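Local coordinates for pullulanase (Klebsiella oxytoca, PDB 2YOC), which hydrolyses the alpha-1,6-glucosidic linkages of pullulan and related branched dextrins, and is a substrate of a type 2 secretion system, at residues Leu952-Arg965 against Val977-Leu990. Numbering follows the deposited sequence.
With CA (calcium ion), chain M; SO4 (sulfate ion), chain V.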
loop_
_atom_site.group_PDB
_atom_site.type_symbol
_atom_site.label_atom_id
_atom_site.label_comp_id
_atom_site.label_asym_id
_atom_site.label_seq_id
_atom_site.Cartn_x
_atom_site.Cartn_y
_atom_site.Cartn_z
ATOM N N LEU B 952 21.668 -15.515 -16.871
ATOM C CA LEU B 952 21.665 -14.321 -17.721
ATOM C C LEU B 952 22.706 -13.280 -17.332
ATOM O O LEU B 952 23.170 -12.553 -18.218
ATOM C CB LEU B 952 20.277 -13.683 -17.826
ATOM C CG LEU B 952 19.160 -14.455 -18.532
ATOM C CD1 LEU B 952 17.820 -13.745 -18.366
ATOM C CD2 LEU B 952 19.453 -14.646 -20.011
ATOM N N GLY B 953 23.052 -13.196 -16.033
ATOM C CA GLY B 953 24.052 -12.248 -15.545
ATOM C C GLY B 953 23.668 -10.774 -15.494
ATOM O O GLY B 953 23.874 -10.137 -14.457
ATOM N N ASP B 954 23.172 -10.184 -16.616
ATOM C CA ASP B 954 22.793 -8.762 -16.647
ATOM C C ASP B 954 21.364 -8.545 -16.143
ATOM O O ASP B 954 20.441 -9.187 -16.648
ATOM C CB ASP B 954 22.901 -8.176 -18.056
ATOM C CG ASP B 954 24.304 -7.841 -18.519
ATOM O OD1 ASP B 954 24.770 -6.710 -18.227
ATOM O OD2 ASP B 954 24.908 -8.672 -19.266
ATOM N N GLY B 955 21.175 -7.604 -15.218
ATOM C CA GLY B 955 19.855 -7.251 -14.723
ATOM C C GLY B 955 18.847 -6.927 -15.824
ATOM O O GLY B 955 17.687 -7.341 -15.750
ATOM N N SER B 956 19.290 -6.217 -16.873
ATOM C CA SER B 956 18.440 -5.841 -17.995
ATOM C C SER B 956 17.971 -7.068 -18.784
ATOM O O SER B 956 16.831 -7.092 -19.267
ATOM C CB SER B 956 19.155 -4.849 -18.916
ATOM O OG SER B 956 20.365 -5.383 -19.430
ATOM N N ALA B 957 18.847 -8.085 -18.898
ATOM C CA ALA B 957 18.528 -9.333 -19.575
ATOM C C ALA B 957 17.450 -10.030 -18.776
ATOM O O ALA B 957 16.453 -10.471 -19.366
ATOM C CB ALA B 957 19.760 -10.228 -19.667
ATOM N N VAL B 958 17.608 -10.071 -17.425
ATOM C CA VAL B 958 16.632 -10.697 -16.530
ATOM C C VAL B 958 15.240 -10.111 -16.748
ATOM O O VAL B 958 14.319 -10.843 -17.075
ATOM C CB VAL B 958 17.088 -10.697 -15.056
ATOM C CG1 VAL B 958 15.998 -11.242 -14.139
ATOM C CG2 VAL B 958 18.362 -11.511 -14.908
HETATM N N MSE B 959 15.131 -8.801 -16.682
HETATM C CA MSE B 959 13.889 -8.073 -16.853
HETATM C C MSE B 959 13.220 -8.226 -18.211
HETATM O O MSE B 959 11.992 -8.255 -18.259
HETATM C CB MSE B 959 14.119 -6.616 -16.506
HETATM C CG MSE B 959 14.510 -6.448 -15.052
HETATM SE SE MSE B 959 14.774 -4.611 -14.617
HETATM C CE MSE B 959 12.908 -4.014 -14.931
ATOM N N LYS B 960 14.015 -8.351 -19.299
ATOM C CA LYS B 960 13.555 -8.515 -20.681
ATOM C C LYS B 960 13.176 -9.949 -21.020
ATOM O O LYS B 960 12.616 -10.170 -22.105
ATOM C CB LYS B 960 14.675 -8.112 -21.651
ATOM C CG LYS B 960 14.757 -6.633 -21.930
ATOM C CD LYS B 960 15.770 -6.298 -22.997
ATOM C CE LYS B 960 16.891 -5.461 -22.447
ATOM N NZ LYS B 960 17.590 -4.688 -23.507
ATOM N N ARG B 961 13.539 -10.928 -20.159
ATOM C CA ARG B 961 13.366 -12.348 -20.463
ATOM C C ARG B 961 12.665 -13.191 -19.388
ATOM O O ARG B 961 12.015 -14.194 -19.705
ATOM C CB ARG B 961 14.755 -12.968 -20.749
ATOM C CG ARG B 961 15.508 -12.382 -21.925
ATOM C CD ARG B 961 16.885 -12.991 -22.043
ATOM N NE ARG B 961 17.631 -12.481 -23.193
ATOM C CZ ARG B 961 17.641 -13.050 -24.383
ATOM N NH1 ARG B 961 16.997 -14.187 -24.583
ATOM N NH2 ARG B 961 18.340 -12.519 -25.373
ATOM N N VAL B 962 12.871 -12.842 -18.120
ATOM C CA VAL B 962 12.298 -13.552 -16.978
ATOM C C VAL B 962 10.944 -12.972 -16.556
ATOM O O VAL B 962 10.760 -11.748 -16.454
ATOM C CB VAL B 962 13.291 -13.634 -15.800
ATOM C CG1 VAL B 962 12.653 -14.274 -14.567
ATOM C CG2 VAL B 962 14.549 -14.375 -16.204
ATOM N N ASP B 963 10.000 -13.888 -16.344
ATOM C CA ASP B 963 8.646 -13.670 -15.849
ATOM C C ASP B 963 8.165 -14.950 -15.167
ATOM O O ASP B 963 8.801 -16.004 -15.297
ATOM C CB ASP B 963 7.676 -13.189 -16.961
ATOM C CG ASP B 963 6.445 -12.390 -16.504
ATOM O OD1 ASP B 963 6.396 -11.972 -15.315
ATOM O OD2 ASP B 963 5.561 -12.142 -17.338
ATOM N N PHE B 964 7.056 -14.835 -14.416
ATOM C CA PHE B 964 6.448 -15.919 -13.656
ATOM C C PHE B 964 4.976 -16.030 -13.908
ATOM O O PHE B 964 4.296 -15.017 -14.135
ATOM C CB PHE B 964 6.650 -15.704 -12.151
ATOM C CG PHE B 964 8.079 -15.605 -11.697
ATOM C CD1 PHE B 964 8.787 -16.740 -11.333
ATOM C CD2 PHE B 964 8.708 -14.374 -11.599
ATOM C CE1 PHE B 964 10.100 -16.647 -10.873
ATOM C CE2 PHE B 964 10.031 -14.282 -11.156
ATOM C CZ PHE B 964 10.719 -15.422 -10.809
ATOM N N ARG B 965 4.480 -17.287 -13.806
ATOM C CA ARG B 965 3.057 -17.678 -13.880
ATOM C C ARG B 965 2.651 -18.237 -12.505
ATOM O O ARG B 965 3.524 -18.510 -11.678
ATOM C CB ARG B 965 2.769 -18.698 -14.993
ATOM C CG ARG B 965 3.642 -18.544 -16.218
ATOM C CD ARG B 965 3.094 -17.489 -17.136
ATOM N NE ARG B 965 2.497 -18.066 -18.336
ATOM C CZ ARG B 965 1.193 -18.092 -18.605
ATOM N NH1 ARG B 965 0.313 -17.592 -17.734
ATOM N NH2 ARG B 965 0.755 -18.620 -19.742
ATOM N N VAL B 977 6.460 -21.189 -10.870
ATOM C CA VAL B 977 6.559 -21.317 -12.320
ATOM C C VAL B 977 7.300 -20.118 -12.902
ATOM O O VAL B 977 6.783 -18.994 -12.861
ATOM C CB VAL B 977 5.182 -21.586 -12.992
ATOM C CG1 VAL B 977 5.296 -21.559 -14.506
ATOM C CG2 VAL B 977 4.607 -22.928 -12.543
HETATM N N MSE B 978 8.525 -20.358 -13.429
HETATM C CA MSE B 978 9.363 -19.313 -14.009
HETATM C C MSE B 978 9.533 -19.526 -15.485
HETATM O O MSE B 978 9.830 -20.643 -15.904
HETATM C CB MSE B 978 10.731 -19.281 -13.321
HETATM C CG MSE B 978 11.575 -18.052 -13.689
HETATM SE SE MSE B 978 13.269 -17.938 -12.726
HETATM C CE MSE B 978 14.177 -19.472 -13.462
ATOM N N THR B 979 9.373 -18.455 -16.275
ATOM C CA THR B 979 9.551 -18.522 -17.718
ATOM C C THR B 979 10.733 -17.636 -18.134
ATOM O O THR B 979 10.848 -16.523 -17.624
ATOM C CB THR B 979 8.245 -18.191 -18.487
ATOM O OG1 THR B 979 7.980 -16.795 -18.451
ATOM C CG2 THR B 979 7.042 -18.977 -18.009
ATOM N N VAL B 980 11.628 -18.146 -19.028
ATOM C CA VAL B 980 12.801 -17.411 -19.527
ATOM C C VAL B 980 12.742 -17.349 -21.047
ATOM O O VAL B 980 12.789 -18.385 -21.708
ATOM C CB VAL B 980 14.166 -17.942 -19.019
ATOM C CG1 VAL B 980 15.299 -17.034 -19.491
ATOM C CG2 VAL B 980 14.182 -18.073 -17.485
ATOM N N ASP B 981 12.642 -16.135 -21.599
ATOM C CA ASP B 981 12.523 -15.911 -23.027
ATOM C C ASP B 981 13.849 -15.945 -23.758
ATOM O O ASP B 981 14.841 -15.393 -23.286
ATOM C CB ASP B 981 11.806 -14.573 -23.314
ATOM C CG ASP B 981 11.197 -14.480 -24.705
ATOM O OD1 ASP B 981 11.026 -15.526 -25.343
ATOM O OD2 ASP B 981 10.873 -13.351 -25.150
ATOM N N ASP B 982 13.858 -16.580 -24.945
ATOM C CA ASP B 982 14.952 -16.556 -25.900
ATOM C C ASP B 982 14.367 -16.178 -27.246
ATOM O O ASP B 982 15.071 -16.165 -28.267
ATOM C CB ASP B 982 15.758 -17.849 -25.939
ATOM C CG ASP B 982 17.189 -17.641 -26.460
ATOM O OD1 ASP B 982 17.809 -16.585 -26.134
ATOM O OD2 ASP B 982 17.688 -18.522 -27.194
ATOM N N GLY B 983 13.077 -15.815 -27.222
ATOM C CA GLY B 983 12.312 -15.367 -28.380
ATOM C C GLY B 983 12.744 -14.015 -28.920
ATOM O O GLY B 983 13.404 -13.231 -28.245
HETATM N N MSE B 984 12.361 -13.739 -30.150
HETATM C CA MSE B 984 12.639 -12.524 -30.913
HETATM C C MSE B 984 12.379 -11.191 -30.154
HETATM O O MSE B 984 13.067 -10.193 -30.408
HETATM C CB MSE B 984 11.942 -12.608 -32.301
HETATM C CG MSE B 984 10.729 -11.729 -32.525
HETATM SE SE MSE B 984 9.836 -12.110 -34.201
HETATM C CE MSE B 984 8.149 -12.686 -33.438
ATOM N N LYS B 985 11.394 -11.175 -29.239
ATOM C CA LYS B 985 11.067 -9.952 -28.561
ATOM C C LYS B 985 12.054 -9.637 -27.467
ATOM O O LYS B 985 12.147 -8.472 -27.075
ATOM C CB LYS B 985 9.610 -9.961 -28.082
ATOM C CG LYS B 985 8.659 -9.392 -29.104
ATOM C CD LYS B 985 7.264 -9.888 -28.851
ATOM C CE LYS B 985 6.359 -8.775 -28.401
ATOM N NZ LYS B 985 5.324 -8.444 -29.433
ATOM N N ALA B 986 12.813 -10.659 -26.983
ATOM C CA ALA B 986 13.833 -10.516 -25.937
ATOM C C ALA B 986 15.101 -9.854 -26.481
ATOM O O ALA B 986 15.722 -9.031 -25.807
ATOM C CB ALA B 986 14.175 -11.876 -25.356
ATOM N N GLY B 987 15.476 -10.223 -27.692
ATOM C CA GLY B 987 16.682 -9.752 -28.337
ATOM C C GLY B 987 17.326 -10.866 -29.132
ATOM O O GLY B 987 16.693 -11.480 -30.006
ATOM N N ALA B 988 18.580 -11.174 -28.777
ATOM C CA ALA B 988 19.381 -12.183 -29.457
ATOM C C ALA B 988 19.088 -13.590 -28.960
ATOM O O ALA B 988 18.662 -13.785 -27.806
ATOM C CB ALA B 988 20.853 -11.863 -29.284
ATOM N N SER B 989 19.323 -14.577 -29.842
ATOM C CA SER B 989 19.146 -15.981 -29.508
ATOM C C SER B 989 20.326 -16.372 -28.658
ATOM O O SER B 989 21.418 -16.454 -29.175
ATOM C CB SER B 989 19.048 -16.834 -30.773
ATOM O OG SER B 989 19.569 -18.134 -30.548
ATOM N N LEU B 990 20.135 -16.539 -27.364
ATOM C CA LEU B 990 21.235 -16.939 -26.480
ATOM C C LEU B 990 21.536 -18.432 -26.547
ATOM O O LEU B 990 22.703 -18.790 -26.562
ATOM C CB LEU B 990 21.013 -16.469 -25.030
ATOM C CG LEU B 990 20.956 -14.976 -24.847
ATOM C CD1 LEU B 990 20.931 -14.632 -23.420
ATOM C CD2 LEU B 990 22.137 -14.286 -25.504
HETATM CA CA CA M . 17.213 -19.142 -29.334
HETATM S S SO4 V . 20.606 -8.093 -27.133
HETATM O O1 SO4 V . 21.656 -8.293 -28.131
HETATM O O2 SO4 V . 19.587 -7.195 -27.727
HETATM O O3 SO4 V . 20.018 -9.399 -26.755
HETATM O O4 SO4 V . 21.173 -7.481 -25.904
HETATM O O HOH W 1 5.082 -18.993 -9.367
#
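Strands 962-965 and 975-981 form an antiparallel hairpin at the edge of the C-terminal sheet, and just beyond it Arg961 is enclosed by the calcium-binding loop that follows the second. Asp963 and Thr979 make a hydrogen-bonded pair: Thr979 N gives an almost straight bond to Asp963 O (2.7 Å), returned by Asp963 N to Thr979 O. On one face of the ladder Val962 CG2 lies alongside Val980 CG2, while the selenium of Met978, a selenomethionine here, sits obliquely to the Phe964 ring, 4.8 Å from its centroid, in a Met-aromatic contact. Strand 994-1002 continues the sheet beyond Met978 and Val980.

Asp981 N bonds to Arg961 O. From there the Arg961 side chain runs extended from CG to NE (chi3 178°), carrying its guanidinium into the loop. Ala986 CB covers one face and Leu990 CD1 the other. Arg961 NH2 points in plane at a lone pair of Ala988 O, 2.8 Å away and nearly straight (169°). Arg961 NH1 reaches Asp981 O at 2.8 Å and, more bent, forms a salt bridge to the anti lone pair of Asp982 OD1 (3.0 Å). The syn lone pair of that oxygen takes Leu990 N, so two donors grip Asp982 OD1, while Asp982 OD2 binds the calcium ion at 2.3 Å. Ser989 OG, Asp991, Leu994 and Gln1058 complete the site. Arg961 is thus a second-shell residue, tying the helix-strand junction to a metal-bound loop in the C-terminal beta domain of a pullulanase-type alpha-1,6-glucosidase.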